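Local atomic coordinates of sarcolemmal membrane-associated protein (Homo sapiens, PDB entry 6AR0), a protein that acts as an adaptor in the STRIPAK phosphatase and kinase complex, helping it dephosphorylate STK3 and so restrain Hippo signalling. Residues I7-P12 with V122-L127; T78-Q83 with S99-Q104; H15-R20 with A44-K49; H55-F60 with Y68-K73. One frame throughout, in Å; residues are numbered along the deposited sequence.

Contact 1: I7-P12 with V122-L127; sequences IFTCRP and VSTIKL
In the beta sandwich of this FHA domain, strand 5-10 near the N-terminus pairs antiparallel with strand 117-128 near the C-terminus, and this contact is that pairing. I7 with K126 and T9 with T124 are hydrogen-bonded pairs; F8 with I125 and C10 with S123 are non-hydrogen-bonded. I7 N gives K126 O a nearly straight bond of 2.8 Å, and past the strand end R11 N still reaches V122 O at 3.0 Å. On the buried side F8 and I125 run side by side, and methyl CD1 of I125 lies over one face of the F8 ring, 4.0 Å from its centroid. At the edge of the same ring S123 OG lies 3.4 Å from F8 CD1. The opposite side, which carries I7 and K126 as well, is polar round T9 and T124. The side chain of R11, bent at chi2 (-86°) and chi3 (-71°), folds back over strand 117-128, bringing R11 CD within 3.2 Å of T124 OG1. One water joins T9 OG1 to T124 OG1; a second binds T124 OG1 at 2.6 Å and weakly accepts from R11 NH1. A methyl-on-ring contact thus faces the core, while water links the two threonine hydroxyls and R11 outside.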
loop_
_atom_site.group_PDB
_atom_site.type_symbol
_atom_site.label_atom_id
_atom_site.label_comp_id
_atom_site.label_asym_id
_atom_site.label_seq_id
_atom_site.Cartn_x
_atom_site.Cartn_y
_atom_site.Cartn_z
ATOM N N ILE A 7 -0.180 1.068 10.041
ATOM C CA ILE A 7 -1.517 0.504 10.158
ATOM C C ILE A 7 -2.299 0.884 8.914
ATOM O O ILE A 7 -2.424 2.068 8.593
ATOM C CB ILE A 7 -2.236 1.006 11.420
ATOM C CG1 ILE A 7 -1.478 0.570 12.686
ATOM C CG2 ILE A 7 -3.679 0.494 11.438
ATOM C CD1 ILE A 7 -2.110 1.027 13.993
ATOM N N PHE A 8 -2.806 -0.124 8.210
ATOM C CA PHE A 8 -3.628 0.061 7.015
ATOM C C PHE A 8 -5.080 -0.214 7.380
ATOM O O PHE A 8 -5.397 -1.316 7.828
ATOM C CB PHE A 8 -3.256 -0.948 5.922
ATOM C CG PHE A 8 -1.901 -0.754 5.288
ATOM C CD1 PHE A 8 -1.808 -0.284 3.998
ATOM C CD2 PHE A 8 -0.730 -1.122 5.939
ATOM C CE1 PHE A 8 -0.578 -0.143 3.382
ATOM C CE2 PHE A 8 0.513 -0.985 5.322
ATOM C CZ PHE A 8 0.577 -0.503 4.043
ATOM N N THR A 9 -5.965 0.770 7.180
ATOM C CA THR A 9 -7.392 0.582 7.408
ATOM C C THR A 9 -8.156 0.790 6.111
ATOM O O THR A 9 -7.831 1.665 5.305
ATOM C CB THR A 9 -7.923 1.526 8.491
ATOM O OG1 THR A 9 -7.582 2.871 8.192
ATOM C CG2 THR A 9 -7.321 1.163 9.821
ATOM N N CYS A 10 -9.196 -0.002 5.922
ATOM C CA CYS A 10 -9.932 -0.056 4.667
ATOM C C CYS A 10 -10.903 1.113 4.545
ATOM O O CYS A 10 -11.790 1.283 5.391
ATOM C CB CYS A 10 -10.684 -1.382 4.662
ATOM S SG CYS A 10 -11.654 -1.783 3.226
ATOM N N ARG A 11 -10.778 1.896 3.468
ATOM C CA ARG A 11 -11.656 3.028 3.211
ATOM C C ARG A 11 -12.969 2.572 2.581
ATOM O O ARG A 11 -13.064 1.469 2.048
ATOM C CB ARG A 11 -10.965 4.003 2.262
ATOM C CG ARG A 11 -9.768 4.705 2.872
ATOM C CD ARG A 11 -10.169 5.936 3.632
ATOM N NE ARG A 11 -10.598 7.003 2.735
ATOM C CZ ARG A 11 -10.901 8.235 3.134
ATOM N NH1 ARG A 11 -10.836 8.577 4.415
ATOM N NH2 ARG A 11 -11.269 9.144 2.248
ATOM N N PRO A 12 -13.997 3.422 2.605
ATOM C CA PRO A 12 -15.311 2.975 2.131
ATOM C C PRO A 12 -15.371 2.599 0.671
ATOM O O PRO A 12 -16.277 1.842 0.291
ATOM C CB PRO A 12 -16.217 4.176 2.416
ATOM C CG PRO A 12 -15.569 4.928 3.465
ATOM C CD PRO A 12 -14.083 4.712 3.311
ATOM N N VAL A 122 -7.978 0.686 -1.303
ATOM C CA VAL A 122 -7.911 2.087 -0.897
ATOM C C VAL A 122 -7.831 2.089 0.625
ATOM O O VAL A 122 -8.743 1.591 1.297
ATOM C CB VAL A 122 -9.119 2.915 -1.382
ATOM C CG1 VAL A 122 -8.890 4.391 -1.102
ATOM C CG2 VAL A 122 -9.391 2.689 -2.870
ATOM N N SER A 123 -6.746 2.631 1.165
ATOM C CA SER A 123 -6.458 2.493 2.589
ATOM C C SER A 123 -6.066 3.831 3.194
ATOM O O SER A 123 -5.443 4.668 2.538
ATOM C CB SER A 123 -5.290 1.505 2.757
ATOM O OG SER A 123 -4.934 1.144 4.075
ATOM N N THR A 124 -6.437 4.047 4.442
ATOM C CA THR A 124 -5.749 5.054 5.231
ATOM C C THR A 124 -4.523 4.390 5.822
ATOM O O THR A 124 -4.586 3.223 6.223
ATOM C CB THR A 124 -6.633 5.518 6.386
ATOM O OG1 THR A 124 -7.858 6.020 5.860
ATOM C CG2 THR A 124 -5.941 6.595 7.227
ATOM N N ILE A 125 -3.406 5.106 5.877
ATOM C CA ILE A 125 -2.198 4.590 6.520
ATOM C C ILE A 125 -1.851 5.508 7.684
ATOM O O ILE A 125 -1.801 6.732 7.526
ATOM C CB ILE A 125 -1.031 4.391 5.523
ATOM C CG1 ILE A 125 0.056 3.455 6.077
ATOM C CG2 ILE A 125 -0.468 5.731 5.048
ATOM C CD1 ILE A 125 1.089 2.965 5.046
ATOM N N LYS A 126 -1.634 4.913 8.852
ATOM C CA LYS A 126 -1.143 5.609 10.034
ATOM C C LYS A 126 0.224 5.039 10.370
ATOM O O LYS A 126 0.436 3.828 10.261
ATOM C CB LYS A 126 -2.109 5.442 11.206
ATOM C CG LYS A 126 -3.469 6.077 10.942
ATOM C CD LYS A 126 -3.393 7.605 10.914
ATOM C CE LYS A 126 -4.742 8.240 10.643
ATOM N NZ LYS A 126 -5.559 8.335 11.885
ATOM N N LEU A 127 1.161 5.913 10.698
ATOM C CA LEU A 127 2.569 5.556 10.743
ATOM C C LEU A 127 3.149 5.925 12.097
ATOM O O LEU A 127 2.907 7.026 12.602
ATOM C CB LEU A 127 3.346 6.311 9.661
ATOM C CG LEU A 127 2.861 6.047 8.235
ATOM C CD1 LEU A 127 3.536 7.017 7.271
ATOM C CD2 LEU A 127 3.137 4.597 7.836
HETATM O O HOH W 1 -9.734 4.001 6.397
HETATM O O HOH W 2 -8.805 8.330 6.489
#

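Contact 2: T78-Q83 with S99-Q104; sequences TFINSQ and SGDIIQ
N81 CG lies anti to the carbonyl carbon, beside the backbone N (chi1 -57°), which swings the amide toward D101 and I102, while Q104, CG anti to its own N (chi1 176°), stretches out beside the F79 ring. N81 OD1 accepts from the backbone N of I102 at 2.9 Å, nearly straight. N81 ND2 gives a hydrogen to D101 OD1 at 3.0 Å; the acceptor lies close to the amide plane but is met from above the carboxylate, and the two planes stand 84° apart. The backbone adds the reciprocal pair between F79 and Q104 and a bond from N81 N to I102 O (2.8 Å); the last lies within the type I' turn from I80 to Q83. A water bridges S82 N and I102 O. Strands 78-80 and 102-105 are neighbours in one sheet of the FHA sandwich. On one side Q104 lies alongside F79, Q104 NE2 3.8 Å from F79 CE2, and that amide end is tied to G106 O. On the other, I80 and I103 face L69 and I97 of the second sheet; I80 CG1 meets I103 CD1 at 3.9 Å, and I80 CG2 packs 3.6 Å from D101 OD2, which accepts from L98 N. The N81 amide thus adds side-chain bonds beside the last backbone bond; these set its rotation, and the D101 carboxylate, held by N81 and L98 through different oxygens, is anchored beside the turn.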
loop_
_atom_site.group_PDB
_atom_site.type_symbol
_atom_site.label_atom_id
_atom_site.label_comp_id
_atom_site.label_asym_id
_atom_site.label_seq_id
_atom_site.Cartn_x
_atom_site.Cartn_y
_atom_site.Cartn_z
ATOM N N THR A 78 -0.120 2.889 -8.349
ATOM C CA THR A 78 -0.074 3.148 -6.921
ATOM C C THR A 78 -0.253 4.643 -6.741
ATOM O O THR A 78 0.288 5.425 -7.530
ATOM C CB THR A 78 1.295 2.723 -6.349
ATOM O OG1 THR A 78 1.497 1.330 -6.588
ATOM C CG2 THR A 78 1.391 2.969 -4.855
ATOM N N PHE A 79 -1.008 5.044 -5.710
ATOM C CA PHE A 79 -1.364 6.448 -5.531
ATOM C C PHE A 79 -1.182 6.864 -4.074
ATOM O O PHE A 79 -1.504 6.094 -3.166
ATOM C CB PHE A 79 -2.827 6.730 -5.947
ATOM C CG PHE A 79 -3.192 6.220 -7.321
ATOM C CD1 PHE A 79 -3.304 7.088 -8.392
ATOM C CD2 PHE A 79 -3.418 4.867 -7.543
ATOM C CE1 PHE A 79 -3.630 6.611 -9.650
ATOM C CE2 PHE A 79 -3.728 4.394 -8.793
ATOM C CZ PHE A 79 -3.840 5.269 -9.849
ATOM N N ILE A 80 -0.656 8.074 -3.869
ATOM C CA ILE A 80 -0.642 8.743 -2.568
ATOM C C ILE A 80 -1.552 9.953 -2.684
ATOM O O ILE A 80 -1.297 10.843 -3.504
ATOM C CB ILE A 80 0.773 9.183 -2.154
ATOM C CG1 ILE A 80 1.726 7.987 -2.027
ATOM C CG2 ILE A 80 0.726 9.984 -0.849
ATOM C CD1 ILE A 80 3.192 8.394 -1.938
ATOM N N ASN A 81 -2.629 9.977 -1.902
ATOM C CA ASN A 81 -3.591 11.079 -1.939
ATOM C C ASN A 81 -3.996 11.399 -3.374
ATOM O O ASN A 81 -4.018 12.551 -3.812
ATOM C CB ASN A 81 -3.042 12.288 -1.198
ATOM C CG ASN A 81 -2.685 11.944 0.232
ATOM O OD1 ASN A 81 -3.364 11.134 0.854
ATOM N ND2 ASN A 81 -1.643 12.551 0.765
ATOM N N SER A 82 -4.300 10.333 -4.107
ATOM C CA SER A 82 -4.838 10.368 -5.475
ATOM C C SER A 82 -3.807 10.699 -6.547
ATOM O O SER A 82 -4.194 10.869 -7.705
ATOM C CB SER A 82 -6.024 11.328 -5.640
ATOM O OG SER A 82 -7.001 11.147 -4.630
ATOM N N GLN A 83 -2.523 10.780 -6.212
ATOM C CA GLN A 83 -1.475 11.105 -7.177
ATOM C C GLN A 83 -0.711 9.836 -7.522
ATOM O O GLN A 83 -0.164 9.174 -6.636
ATOM C CB GLN A 83 -0.514 12.142 -6.593
ATOM C CG GLN A 83 -1.215 13.392 -6.118
ATOM C CD GLN A 83 -2.051 14.010 -7.192
ATOM O OE1 GLN A 83 -1.657 14.055 -8.361
ATOM N NE2 GLN A 83 -3.232 14.476 -6.814
ATOM N N SER A 99 1.666 10.232 8.059
ATOM C CA SER A 99 0.565 9.592 8.758
ATOM C C SER A 99 -0.741 10.298 8.423
ATOM O O SER A 99 -0.840 11.521 8.528
ATOM C CB SER A 99 0.818 9.615 10.262
ATOM O OG SER A 99 -0.023 8.663 10.871
ATOM N N GLY A 100 -1.740 9.521 8.010
ATOM C CA GLY A 100 -3.004 10.047 7.527
ATOM C C GLY A 100 -3.180 10.045 6.025
ATOM O O GLY A 100 -4.272 10.382 5.537
ATOM N N ASP A 101 -2.152 9.675 5.280
ATOM C CA ASP A 101 -2.284 9.578 3.839
ATOM C C ASP A 101 -3.305 8.509 3.456
ATOM O O ASP A 101 -3.517 7.512 4.156
ATOM C CB ASP A 101 -0.949 9.220 3.189
ATOM C CG ASP A 101 0.014 10.377 3.081
ATOM O OD1 ASP A 101 -0.384 11.544 3.282
ATOM O OD2 ASP A 101 1.196 10.087 2.761
ATOM N N ILE A 102 -3.925 8.726 2.304
ATOM C CA ILE A 102 -4.783 7.737 1.661
ATOM C C ILE A 102 -3.965 7.096 0.547
ATOM O O ILE A 102 -3.529 7.773 -0.387
ATOM C CB ILE A 102 -6.065 8.371 1.103
ATOM C CG1 ILE A 102 -6.845 9.086 2.214
ATOM C CG2 ILE A 102 -6.910 7.314 0.403
ATOM C CD1 ILE A 102 -7.211 8.207 3.374
ATOM N N ILE A 103 -3.735 5.799 0.648
ATOM C CA ILE A 103 -2.883 5.057 -0.272
ATOM C C ILE A 103 -3.754 4.098 -1.065
ATOM O O ILE A 103 -4.576 3.384 -0.486
ATOM C CB ILE A 103 -1.856 4.252 0.552
ATOM C CG1 ILE A 103 -1.083 5.154 1.512
ATOM C CG2 ILE A 103 -0.949 3.434 -0.331
ATOM C CD1 ILE A 103 -0.344 6.184 0.797
ATOM N N GLN A 104 -3.553 4.043 -2.377
ATOM C CA GLN A 104 -4.368 3.212 -3.254
ATOM C C GLN A 104 -3.474 2.332 -4.115
ATOM O O GLN A 104 -2.475 2.797 -4.663
ATOM C CB GLN A 104 -5.265 4.089 -4.130
ATOM C CG GLN A 104 -6.089 3.318 -5.135
ATOM C CD GLN A 104 -7.018 4.218 -5.911
ATOM O OE1 GLN A 104 -7.657 5.102 -5.327
ATOM N NE2 GLN A 104 -7.117 4.010 -7.219
HETATM O O HOH W 3 -4.619 7.701 -3.082
#

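Contact 3: H15-R20 with A44-K49; sequences HPFQER and ATFDCK
From CB, the side chain of R20 bends at chi2 (-61°) and then extends toward strand 44-46. On the way R20 NE makes a weak bond back to Q18 O, within its own segment. R20 CZ comes 3.8 Å from F46 CE1, and the two terminal nitrogens converge end-on on a single acceptor: R20 NH1 reaches T45 O at 2.8 Å and R20 NH2 the same T45 O at 3.1 Å. The oxygen lies in the guanidinium plane, yet both nitrogens come to it from one face of its carbonyl plane. R20 NH1 has a second acceptor in N43 O. The flat group also lies over one face of the F46 ring, offset toward its rim, the two planes 27° apart, with R20 NH2 3.5 Å from F46 CD1. F46 in turn presents its edge to F17 in a T-shaped pair, centroids 5.0 Å apart and planes at 75°, with F46 CE1 over the F17 face. At the far end of the segment H15 NE2 makes a weak bond to D47 O at 3.0 Å, and H15 CD2 packs against C48 CB; a water links P16 O to D47 O across the two segments. The aromatic pair rests on strand 117-128, F17 against I121 and S123 and F46 against I121, while R20 also touches F8 of strand 5-10. The loop leading into strand 20-23 is thereby fastened to strand 44-46, an outermost strand of the other sheet.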
loop_
_atom_site.group_PDB
_atom_site.type_symbol
_atom_site.label_atom_id
_atom_site.label_comp_id
_atom_site.label_asym_id
_atom_site.label_seq_id
_atom_site.Cartn_x
_atom_site.Cartn_y
_atom_site.Cartn_z
ATOM N N HIS A 15 -12.078 -2.181 -2.281
ATOM C CA HIS A 15 -12.290 -3.609 -2.193
ATOM C C HIS A 15 -12.035 -4.042 -0.745
ATOM O O HIS A 15 -11.084 -3.559 -0.121
ATOM C CB HIS A 15 -11.288 -4.254 -3.148
ATOM C CG HIS A 15 -11.435 -5.720 -3.309
ATOM N ND1 HIS A 15 -12.492 -6.310 -3.964
ATOM C CD2 HIS A 15 -10.588 -6.717 -2.970
ATOM C CE1 HIS A 15 -12.305 -7.621 -3.983
ATOM N NE2 HIS A 15 -11.160 -7.889 -3.384
ATOM N N PRO A 16 -12.852 -4.911 -0.162
ATOM C CA PRO A 16 -12.730 -5.155 1.283
ATOM C C PRO A 16 -11.423 -5.823 1.679
ATOM O O PRO A 16 -10.933 -6.735 1.007
ATOM C CB PRO A 16 -13.919 -6.068 1.578
ATOM C CG PRO A 16 -14.913 -5.667 0.535
ATOM C CD PRO A 16 -14.094 -5.494 -0.701
ATOM N N PHE A 17 -10.877 -5.376 2.809
ATOM C CA PHE A 17 -9.773 -6.060 3.467
ATOM C C PHE A 17 -9.859 -5.766 4.952
ATOM O O PHE A 17 -10.470 -4.775 5.363
ATOM C CB PHE A 17 -8.391 -5.671 2.900
ATOM C CG PHE A 17 -7.973 -4.244 3.167
ATOM C CD1 PHE A 17 -8.302 -3.223 2.282
ATOM C CD2 PHE A 17 -7.224 -3.937 4.290
ATOM C CE1 PHE A 17 -7.880 -1.932 2.510
ATOM C CE2 PHE A 17 -6.805 -2.645 4.520
ATOM C CZ PHE A 17 -7.123 -1.643 3.631
ATOM N N GLN A 18 -9.239 -6.627 5.753
ATOM C CA GLN A 18 -9.193 -6.430 7.193
ATOM C C GLN A 18 -7.944 -5.647 7.585
ATOM O O GLN A 18 -6.877 -5.792 6.979
ATOM C CB GLN A 18 -9.238 -7.771 7.928
ATOM C CG GLN A 18 -10.482 -8.594 7.623
ATOM C CD GLN A 18 -11.777 -7.844 7.922
ATOM O OE1 GLN A 18 -11.987 -7.358 9.035
ATOM N NE2 GLN A 18 -12.652 -7.747 6.922
ATOM N N GLU A 19 -8.088 -4.839 8.629
ATOM C CA GLU A 19 -7.038 -3.930 9.071
ATOM C C GLU A 19 -5.714 -4.657 9.269
ATOM O O GLU A 19 -5.659 -5.746 9.854
ATOM C CB GLU A 19 -7.487 -3.294 10.385
ATOM C CG GLU A 19 -6.476 -2.382 11.042
ATOM C CD GLU A 19 -7.066 -1.674 12.251
ATOM O OE1 GLU A 19 -8.298 -1.439 12.267
ATOM O OE2 GLU A 19 -6.314 -1.376 13.191
ATOM N N ARG A 20 -4.631 -4.019 8.820
ATOM C CA ARG A 20 -3.298 -4.600 8.878
ATOM C C ARG A 20 -2.426 -3.806 9.840
ATOM O O ARG A 20 -2.436 -2.573 9.824
ATOM C CB ARG A 20 -2.635 -4.617 7.499
ATOM C CG ARG A 20 -3.502 -5.192 6.397
ATOM C CD ARG A 20 -3.878 -6.649 6.674
ATOM N NE ARG A 20 -4.725 -7.198 5.617
ATOM C CZ ARG A 20 -4.281 -7.698 4.461
ATOM N NH1 ARG A 20 -2.989 -7.755 4.193
ATOM N NH2 ARG A 20 -5.141 -8.133 3.558
ATOM N N ALA A 44 1.040 -6.738 3.850
ATOM C CA ALA A 44 0.352 -5.899 2.889
ATOM C C ALA A 44 0.098 -6.677 1.606
ATOM O O ALA A 44 0.241 -6.158 0.499
ATOM C CB ALA A 44 1.105 -4.592 2.663
ATOM N N THR A 45 -0.291 -7.936 1.773
ATOM C CA THR A 45 -0.710 -8.799 0.679
ATOM C C THR A 45 -2.232 -8.826 0.653
ATOM O O THR A 45 -2.874 -9.046 1.688
ATOM C CB THR A 45 -0.153 -10.209 0.863
ATOM O OG1 THR A 45 1.274 -10.136 0.896
ATOM C CG2 THR A 45 -0.595 -11.134 -0.267
ATOM N N PHE A 46 -2.814 -8.582 -0.518
ATOM C CA PHE A 46 -4.255 -8.397 -0.636
ATOM C C PHE A 46 -4.850 -9.339 -1.672
ATOM O O PHE A 46 -4.319 -9.481 -2.782
ATOM C CB PHE A 46 -4.606 -6.953 -1.018
ATOM C CG PHE A 46 -4.129 -5.935 -0.015
ATOM C CD1 PHE A 46 -4.876 -5.636 1.123
ATOM C CD2 PHE A 46 -2.918 -5.288 -0.198
ATOM C CE1 PHE A 46 -4.414 -4.715 2.042
ATOM C CE2 PHE A 46 -2.461 -4.377 0.734
ATOM C CZ PHE A 46 -3.217 -4.087 1.846
ATOM N N ASP A 47 -5.958 -9.963 -1.311
ATOM C CA ASP A 47 -6.768 -10.708 -2.265
ATOM C C ASP A 47 -7.574 -9.664 -3.026
ATOM O O ASP A 47 -8.622 -9.197 -2.560
ATOM C CB ASP A 47 -7.649 -11.688 -1.508
ATOM C CG ASP A 47 -8.522 -12.504 -2.405
ATOM O OD1 ASP A 47 -8.402 -12.373 -3.648
ATOM O OD2 ASP A 47 -9.321 -13.291 -1.856
ATOM N N CYS A 48 -7.046 -9.250 -4.179
ATOM C CA CYS A 48 -7.627 -8.175 -4.985
ATOM C C CYS A 48 -7.082 -8.327 -6.393
ATOM O O CYS A 48 -5.865 -8.310 -6.591
ATOM C CB CYS A 48 -7.234 -6.809 -4.407
ATOM S SG CYS A 48 -7.848 -5.390 -5.334
ATOM N N LYS A 49 -7.989 -8.448 -7.361
ATOM C CA LYS A 49 -7.616 -8.841 -8.710
ATOM C C LYS A 49 -6.693 -7.832 -9.374
ATOM O O LYS A 49 -5.851 -8.210 -10.203
ATOM C CB LYS A 49 -8.890 -9.001 -9.548
ATOM C CG LYS A 49 -8.649 -9.610 -10.904
ATOM C CD LYS A 49 -9.927 -9.787 -11.693
ATOM C CE LYS A 49 -9.641 -10.400 -13.046
ATOM N NZ LYS A 49 -10.839 -10.358 -13.905
HETATM O O HOH W 4 -8.514 -7.664 -0.123
#

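Contact 4: H55-F60 with Y68-K73; sequences HALVWF and YLQDTK
A beta hairpin of the five-stranded mixed sheet forms this contact, strand 56-61 running antiparallel to strand 66-71, with a classic bulge at H55 and A56 opposite I30 of the neighbouring strand. L57 with Q70 and W59 with Y68 are hydrogen-bonded pairs, A56 with D71 and V58 with L69 non-hydrogen-bonded. T72 N reaches H55 O at 3.0 Å from above the carbonyl plane, extending the pairing past D71. On the outer side the W59 indole, with CG between the backbone N and the carbonyl carbon (chi1 70°), leans across to strand 66-71. Y68 CB lies over its six-membered ring, 3.6 Å from the centroid, while the Y68 ring, 25° from parallel, is displaced beyond the indole rim. Q70 CB meets the indole edge, 3.8 Å from W59 CZ3, and Q70 NE2 is held by S92 O. On the inner side L69 CD1 touches A56 CB at 4.1 Å and V58 CB at 4.2 Å. S52 and H55 fit the Ser-x-x-His signature of FHA domains. Aliphatic contacts thus face the interior and W59 with Y68 and Q70 the outside, while H55 and D71 are held by the loops around them, H55 by S52 N and G77 O, D71 by S74.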
loop_
_atom_site.group_PDB
_atom_site.type_symbol
_atom_site.label_atom_id
_atom_site.label_comp_id
_atom_site.label_asym_id
_atom_site.label_seq_id
_atom_site.Cartn_x
_atom_site.Cartn_y
_atom_site.Cartn_z
ATOM N N HIS A 55 3.749 -5.353 -6.475
ATOM C CA HIS A 55 3.062 -4.116 -6.814
ATOM C C HIS A 55 3.804 -2.880 -6.311
ATOM O O HIS A 55 4.025 -1.923 -7.062
ATOM C CB HIS A 55 1.644 -4.179 -6.239
ATOM C CG HIS A 55 0.740 -3.128 -6.772
ATOM N ND1 HIS A 55 -0.250 -3.396 -7.691
ATOM C CD2 HIS A 55 0.712 -1.795 -6.551
ATOM C CE1 HIS A 55 -0.860 -2.269 -7.997
ATOM N NE2 HIS A 55 -0.296 -1.285 -7.320
ATOM N N ALA A 56 4.190 -2.897 -5.042
ATOM C CA ALA A 56 4.843 -1.752 -4.426
ATOM C C ALA A 56 5.669 -2.259 -3.250
ATOM O O ALA A 56 5.675 -3.450 -2.924
ATOM C CB ALA A 56 3.818 -0.682 -4.026
ATOM N N LEU A 57 6.394 -1.333 -2.636
ATOM C CA LEU A 57 7.258 -1.605 -1.504
ATOM C C LEU A 57 7.101 -0.459 -0.521
ATOM O O LEU A 57 7.083 0.700 -0.931
ATOM C CB LEU A 57 8.694 -1.667 -2.016
ATOM C CG LEU A 57 9.773 -2.256 -1.114
ATOM C CD1 LEU A 57 9.502 -3.718 -0.803
ATOM C CD2 LEU A 57 11.126 -2.091 -1.773
ATOM N N VAL A 58 6.972 -0.777 0.770
ATOM C CA VAL A 58 6.839 0.230 1.819
ATOM C C VAL A 58 7.904 -0.013 2.878
ATOM O O VAL A 58 8.194 -1.158 3.232
ATOM C CB VAL A 58 5.405 0.243 2.417
ATOM C CG1 VAL A 58 5.027 -1.091 3.072
ATOM C CG2 VAL A 58 5.228 1.386 3.386
ATOM N N TRP A 59 8.495 1.067 3.394
ATOM C CA TRP A 59 9.551 0.898 4.379
ATOM C C TRP A 59 9.678 2.129 5.257
ATOM O O TRP A 59 9.167 3.209 4.958
ATOM C CB TRP A 59 10.897 0.564 3.735
ATOM C CG TRP A 59 11.573 1.666 2.939
ATOM C CD1 TRP A 59 12.542 2.517 3.375
ATOM C CD2 TRP A 59 11.360 1.969 1.556
ATOM N NE1 TRP A 59 12.944 3.328 2.348
ATOM C CE2 TRP A 59 12.239 3.008 1.218
ATOM C CE3 TRP A 59 10.523 1.444 0.566
ATOM C CZ2 TRP A 59 12.321 3.525 -0.070
ATOM C CZ3 TRP A 59 10.597 1.962 -0.709
ATOM C CH2 TRP A 59 11.488 2.993 -1.016
ATOM N N PHE A 60 10.412 1.929 6.346
ATOM C CA PHE A 60 10.834 2.981 7.257
ATOM C C PHE A 60 12.340 3.140 7.157
ATOM O O PHE A 60 13.072 2.153 7.230
ATOM C CB PHE A 60 10.460 2.607 8.693
ATOM C CG PHE A 60 10.924 3.595 9.730
ATOM C CD1 PHE A 60 10.411 4.879 9.766
ATOM C CD2 PHE A 60 11.871 3.237 10.678
ATOM C CE1 PHE A 60 10.840 5.785 10.738
ATOM C CE2 PHE A 60 12.285 4.136 11.648
ATOM C CZ PHE A 60 11.778 5.404 11.669
ATOM N N TYR A 68 8.485 5.565 3.369
ATOM C CA TYR A 68 8.420 5.662 1.924
ATOM C C TYR A 68 7.566 4.564 1.318
ATOM O O TYR A 68 7.464 3.453 1.844
ATOM C CB TYR A 68 9.802 5.534 1.291
ATOM C CG TYR A 68 10.700 6.683 1.630
ATOM C CD1 TYR A 68 10.689 7.837 0.857
ATOM C CD2 TYR A 68 11.535 6.632 2.719
ATOM C CE1 TYR A 68 11.500 8.902 1.144
ATOM C CE2 TYR A 68 12.370 7.704 3.026
ATOM C CZ TYR A 68 12.336 8.834 2.228
ATOM O OH TYR A 68 13.145 9.912 2.491
ATOM N N LEU A 69 7.012 4.887 0.158
ATOM C CA LEU A 69 6.298 3.970 -0.709
ATOM C C LEU A 69 6.879 4.078 -2.112
ATOM O O LEU A 69 7.161 5.182 -2.592
ATOM C CB LEU A 69 4.814 4.356 -0.722
ATOM C CG LEU A 69 3.841 3.516 -1.542
ATOM C CD1 LEU A 69 3.801 2.085 -1.040
ATOM C CD2 LEU A 69 2.447 4.133 -1.498
ATOM N N GLN A 70 7.076 2.937 -2.770
ATOM C CA GLN A 70 7.607 2.906 -4.122
ATOM C C GLN A 70 6.796 1.935 -4.962
ATOM O O GLN A 70 6.581 0.786 -4.557
ATOM C CB GLN A 70 9.071 2.465 -4.098
ATOM C CG GLN A 70 9.714 2.443 -5.454
ATOM C CD GLN A 70 11.178 2.131 -5.358
ATOM O OE1 GLN A 70 11.603 1.348 -4.504
ATOM N NE2 GLN A 70 11.969 2.749 -6.216
ATOM N N ASP A 71 6.382 2.373 -6.146
ATOM C CA ASP A 71 5.722 1.481 -7.090
ATOM C C ASP A 71 6.791 0.668 -7.813
ATOM O O ASP A 71 7.751 1.236 -8.347
ATOM C CB ASP A 71 4.902 2.294 -8.093
ATOM C CG ASP A 71 4.120 1.423 -9.040
ATOM O OD1 ASP A 71 4.756 0.654 -9.793
ATOM O OD2 ASP A 71 2.869 1.502 -8.985
ATOM N N THR A 72 6.652 -0.655 -7.794
ATOM C CA THR A 72 7.632 -1.554 -8.415
ATOM C C THR A 72 7.099 -2.136 -9.726
ATOM O O THR A 72 6.987 -3.345 -9.912
ATOM C CB THR A 72 8.036 -2.651 -7.429
ATOM O OG1 THR A 72 6.884 -3.406 -7.037
ATOM C CG2 THR A 72 8.677 -2.072 -6.196
ATOM N N LYS A 73 6.790 -1.242 -10.667
ATOM C CA LYS A 73 6.305 -1.627 -11.993
ATOM C C LYS A 73 4.923 -2.280 -11.932
ATOM O O LYS A 73 4.660 -3.260 -12.631
ATOM C CB LYS A 73 7.304 -2.527 -12.735
ATOM C CG LYS A 73 8.710 -1.963 -12.780
ATOM C CD LYS A 73 9.619 -2.773 -13.681
ATOM C CE LYS A 73 11.038 -2.221 -13.677
ATOM N NZ LYS A 73 11.739 -2.443 -12.379
HETATM O O HOH W 5 6.818 -5.169 -4.938
#

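All four contacts are partly buried; contact 4 lies nearest the chain centre (about 7 Å, centre to centre), contact 3 farthest (about 10 Å). Contacts 1 and 2 belong to one sheet, joined through strands 117-128 and 102-105, where S123 O meets I103 N at 2.8 Å. Contact 4 is a hairpin of the other sheet and meets contact 2 across the sandwich, I103 and T78 packing on L69. Contact 3 has no backbone pairing between its segments; it bridges the two sheets by a guanidinium and rings. The three strand pairings each turn apolar groups inward, but their other sides differ: hydroxyls and water beside I7 and K126 in contact 1, ring beside amide in contact 2, indole and tyrosine in contact 4.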